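Local coordinates for putative neuraminyllactose-binding hemagglutinin homolog (Helicobacter pylori, PDB 3BGH), which is a putative outer-membrane lipoprotein adhesin, named for binding neuraminyllactose and for its place on the flagellar sheath, with its function not firmly established, at residues P44-N49 and M102-I108. Residues are numbered along the deposited sequence; the frame is centred on the assembly and turned at random.
Sequences PKIEIN and MDGNVAI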
ATOM      1  N   PRO A  44       4.781  14.981  -8.503  1.00 59.59           N
ATOM      2  CA  PRO A  44       4.670  13.790  -7.666  1.00 59.26           C
ATOM      3  C   PRO A  44       4.396  12.565  -8.524  1.00 58.26           C
ATOM      4  O   PRO A  44       3.619  12.644  -9.476  1.00 58.90           O
ATOM      5  CB  PRO A  44       3.442  14.078  -6.788  1.00 59.10           C
ATOM      6  CG  PRO A  44       3.266  15.521  -6.812  1.00 59.52           C
ATOM      7  CD  PRO A  44       3.665  15.898  -8.235  1.00 60.23           C
ATOM      8  N   LYS A  45       5.069  11.468  -8.210  1.00 56.91           N
ATOM      9  CA  LYS A  45       4.840  10.166  -8.837  1.00 56.37           C
ATOM     10  C   LYS A  45       4.018   9.266  -7.912  1.00 54.59           C
ATOM     11  O   LYS A  45       4.570   8.720  -6.956  1.00 54.66           O
ATOM     12  CB  LYS A  45       6.187   9.498  -9.101  1.00 57.01           C
ATOM     13  CG  LYS A  45       6.694   9.654 -10.502  1.00 60.69           C
ATOM     14  CD  LYS A  45       7.357  11.006 -10.749  1.00 65.94           C
ATOM     15  CE  LYS A  45       7.706  11.191 -12.257  1.00 68.20           C
ATOM     16  NZ  LYS A  45       7.738  12.647 -12.617  1.00 69.53           N
ATOM     17  N   ILE A  46       2.711   9.152  -8.161  1.00 52.31           N
ATOM     18  CA  ILE A  46       1.822   8.325  -7.344  1.00 50.77           C
ATOM     19  C   ILE A  46       1.191   7.225  -8.198  1.00 50.72           C
ATOM     20  O   ILE A  46       0.317   7.491  -9.003  1.00 50.55           O
ATOM     21  CB  ILE A  46       0.657   9.138  -6.681  1.00 50.72           C
ATOM     22  CG1 ILE A  46       1.100  10.511  -6.121  1.00 50.47           C
ATOM     23  CG2 ILE A  46      -0.079   8.308  -5.633  1.00 48.72           C
ATOM     24  CD1 ILE A  46       2.041  10.487  -4.941  1.00 48.43           C
ATOM     25  N   GLU A  47       1.647   5.995  -8.021  1.00 50.69           N
ATOM     26  CA  GLU A  47       1.086   4.828  -8.691  1.00 51.18           C
ATOM     27  C   GLU A  47      -0.294   4.478  -8.121  1.00 50.72           C
ATOM     28  O   GLU A  47      -0.632   4.884  -7.017  1.00 50.31           O
ATOM     29  CB  GLU A  47       2.029   3.640  -8.522  1.00 51.85           C
ATOM     30  CG  GLU A  47       3.410   3.861  -9.113  1.00 53.63           C
ATOM     31  CD  GLU A  47       4.235   2.592  -9.134  1.00 60.74           C
ATOM     32  OE1 GLU A  47       3.753   1.589  -9.737  1.00 62.20           O
ATOM     33  OE2 GLU A  47       5.361   2.587  -8.550  1.00 63.88           O
ATOM     34  N   ILE A  48      -1.100   3.743  -8.878  1.00 50.10           N
ATOM     35  CA  ILE A  48      -2.476   3.437  -8.475  1.00 49.77           C
ATOM     36  C   ILE A  48      -2.691   1.992  -8.845  1.00 50.21           C
ATOM     37  O   ILE A  48      -1.921   1.472  -9.636  1.00 49.85           O
ATOM     38  CB  ILE A  48      -3.527   4.303  -9.191  1.00 49.61           C
ATOM     39  CG1 ILE A  48      -3.236   4.377 -10.702  1.00 49.79           C
ATOM     40  CG2 ILE A  48      -3.603   5.712  -8.589  1.00 49.69           C
ATOM     41  CD1 ILE A  48      -4.428   4.606 -11.492  1.00 44.98           C
ATOM     42  N   ASN A  49      -3.688   1.327  -8.258  1.00 50.86           N
ATOM     43  CA  ASN A  49      -4.018  -0.034  -8.679  1.00 51.26           C
ATOM     44  C   ASN A  49      -5.171  -0.027  -9.706  1.00 52.42           C
ATOM     45  O   ASN A  49      -5.701   1.031 -10.033  1.00 52.10           O
ATOM     46  CB  ASN A  49      -4.337  -0.924  -7.467  1.00 50.77           C
ATOM     47  CG  ASN A  49      -5.713  -0.659  -6.885  1.00 47.92           C
ATOM     48  OD1 ASN A  49      -6.111   0.479  -6.712  1.00 46.33           O
ATOM     49  ND2 ASN A  49      -6.427  -1.711  -6.559  1.00 42.23           N
ATOM     50  N   MET A 102       8.156  13.716  -4.243  1.00 60.83           N
ATOM     51  CA  MET A 102       7.147  12.856  -3.666  1.00 61.50           C
ATOM     52  C   MET A 102       6.896  11.591  -4.515  1.00 60.21           C
ATOM     53  O   MET A 102       6.574  11.686  -5.701  1.00 59.86           O
ATOM     54  CB  MET A 102       5.831  13.633  -3.496  1.00 61.00           C
ATOM     55  CG  MET A 102       4.906  13.042  -2.433  1.00 63.36           C
ATOM     56  SD  MET A 102       3.267  13.835  -2.382  1.00 65.98           S
ATOM     57  CE  MET A 102       3.785  15.584  -2.589  1.00 63.76           C
ATOM     58  N   ASP A 103       7.047  10.422  -3.892  1.00 58.60           N
ATOM     59  CA  ASP A 103       6.751   9.158  -4.522  1.00 57.79           C
ATOM     60  C   ASP A 103       5.886   8.264  -3.626  1.00 55.92           C
ATOM     61  O   ASP A 103       5.935   8.358  -2.397  1.00 55.71           O
ATOM     62  CB  ASP A 103       8.046   8.444  -4.920  1.00 58.97           C
ATOM     63  CG  ASP A 103       8.969   9.330  -5.785  1.00 62.96           C
ATOM     64  OD1 ASP A 103       9.031   9.113  -7.017  1.00 66.66           O
ATOM     65  OD2 ASP A 103       9.637  10.245  -5.234  1.00 65.73           O
ATOM     66  N   GLY A 104       5.110   7.381  -4.247  1.00 53.82           N
ATOM     67  CA  GLY A 104       4.243   6.468  -3.519  1.00 51.27           C
ATOM     68  C   GLY A 104       3.165   5.786  -4.334  1.00 49.85           C
ATOM     69  O   GLY A 104       3.288   5.624  -5.552  1.00 48.61           O
ATOM     70  N   ASN A 105       2.112   5.354  -3.647  1.00 48.93           N
ATOM     71  CA  ASN A 105       1.018   4.660  -4.298  1.00 48.21           C
ATOM     72  C   ASN A 105      -0.175   4.655  -3.437  1.00 47.74           C
ATOM     73  O   ASN A 105      -0.082   4.769  -2.200  1.00 48.12           O
ATOM     74  CB  ASN A 105       1.384   3.178  -4.624  1.00 49.09           C
ATOM     75  CG  ASN A 105       1.272   2.283  -3.414  1.00 48.62           C
ATOM     76  OD1 ASN A 105       2.179   2.254  -2.565  1.00 48.72           O
ATOM     77  ND2 ASN A 105       0.148   1.579  -3.295  1.00 43.18           N
ATOM     78  N   VAL A 106      -1.312   4.508  -4.094  1.00 47.83           N
ATOM     79  CA  VAL A 106      -2.571   4.312  -3.410  1.00 48.88           C
ATOM     80  C   VAL A 106      -3.346   3.245  -4.158  1.00 49.34           C
ATOM     81  O   VAL A 106      -3.382   3.232  -5.385  1.00 50.37           O
ATOM     82  CB  VAL A 106      -3.373   5.634  -3.186  1.00 48.78           C
ATOM     83  CG1 VAL A 106      -3.731   6.287  -4.480  1.00 49.97           C
ATOM     84  CG2 VAL A 106      -4.652   5.359  -2.391  1.00 49.71           C
ATOM     85  N   ALA A 107      -3.917   2.307  -3.416  1.00 49.89           N
ATOM     86  CA  ALA A 107      -4.666   1.225  -4.005  1.00 49.67           C
ATOM     87  C   ALA A 107      -5.970   1.107  -3.266  1.00 50.54           C
ATOM     88  O   ALA A 107      -6.047   1.398  -2.078  1.00 50.17           O
ATOM     89  CB  ALA A 107      -3.880  -0.053  -3.924  1.00 49.08           C
ATOM     90  N   ILE A 108      -7.007   0.711  -3.988  1.00 51.87           N
ATOM     91  CA  ILE A 108      -8.292   0.465  -3.375  1.00 53.09           C
ATOM     92  C   ILE A 108      -8.664  -1.041  -3.495  1.00 54.19           C
ATOM     93  O   ILE A 108      -8.583  -1.658  -4.562  1.00 53.88           O
ATOM     94  CB  ILE A 108      -9.344   1.465  -3.901  1.00 53.27           C
ATOM     95  CG1 ILE A 108      -9.005   2.829  -3.302  1.00 53.63           C
ATOM     96  CG2 ILE A 108     -10.767   1.061  -3.495  1.00 51.22           C
ATOM     97  CD1 ILE A 108      -9.640   3.985  -3.917  1.00 53.45           C
TER
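Asn49 grips the backbone of Ile108 with both ends of its amide: Ile108 N donates to Asn49 OD1 at 2.9 Å, and Asn49 ND2 donates to Ile108 O, also at 2.9 Å. ND2 is also hydrogen-bonded to Glu47 OE2 of the second subunit. The first bond is straight at hydrogen (161°), yet its donor stands above the carbonyl plane. CB of Asn49 already points at the neighbouring strand, and chi1 of 76° keeps the amide over Ala107 and Ile108.

Before Asn49, strand 45-48 runs parallel to strand 102-108, their directions 20° apart. Hydrogen bonds alternate between them: Lys45 N and Glu47 N donate to Met102 O and Gly104 O, Gly104 N and Val106 N to Lys45 O and Glu47 O. Asn49 N to Val106 O is a weak hydrogen bond.

Ile46 CG2 reaches Val106 CG1 at 4.3 Å under helices 54-73 and 186-208; Glu61 and Gln57 bind the Ile46 backbone. On the other face Glu47 CB meets Asn105 CB, and Glu47 OE1 and Asn105 OD1 are hydrogen-bonded to Lys50 N and Ser129 OG of the second subunit.

The chemistry implies largely apolar side chains under the helices, mainly polar ones where Glu47 and Asn105 meet the second subunit, and an Asn49 amide continuing the pairing where backbone bonding weakens.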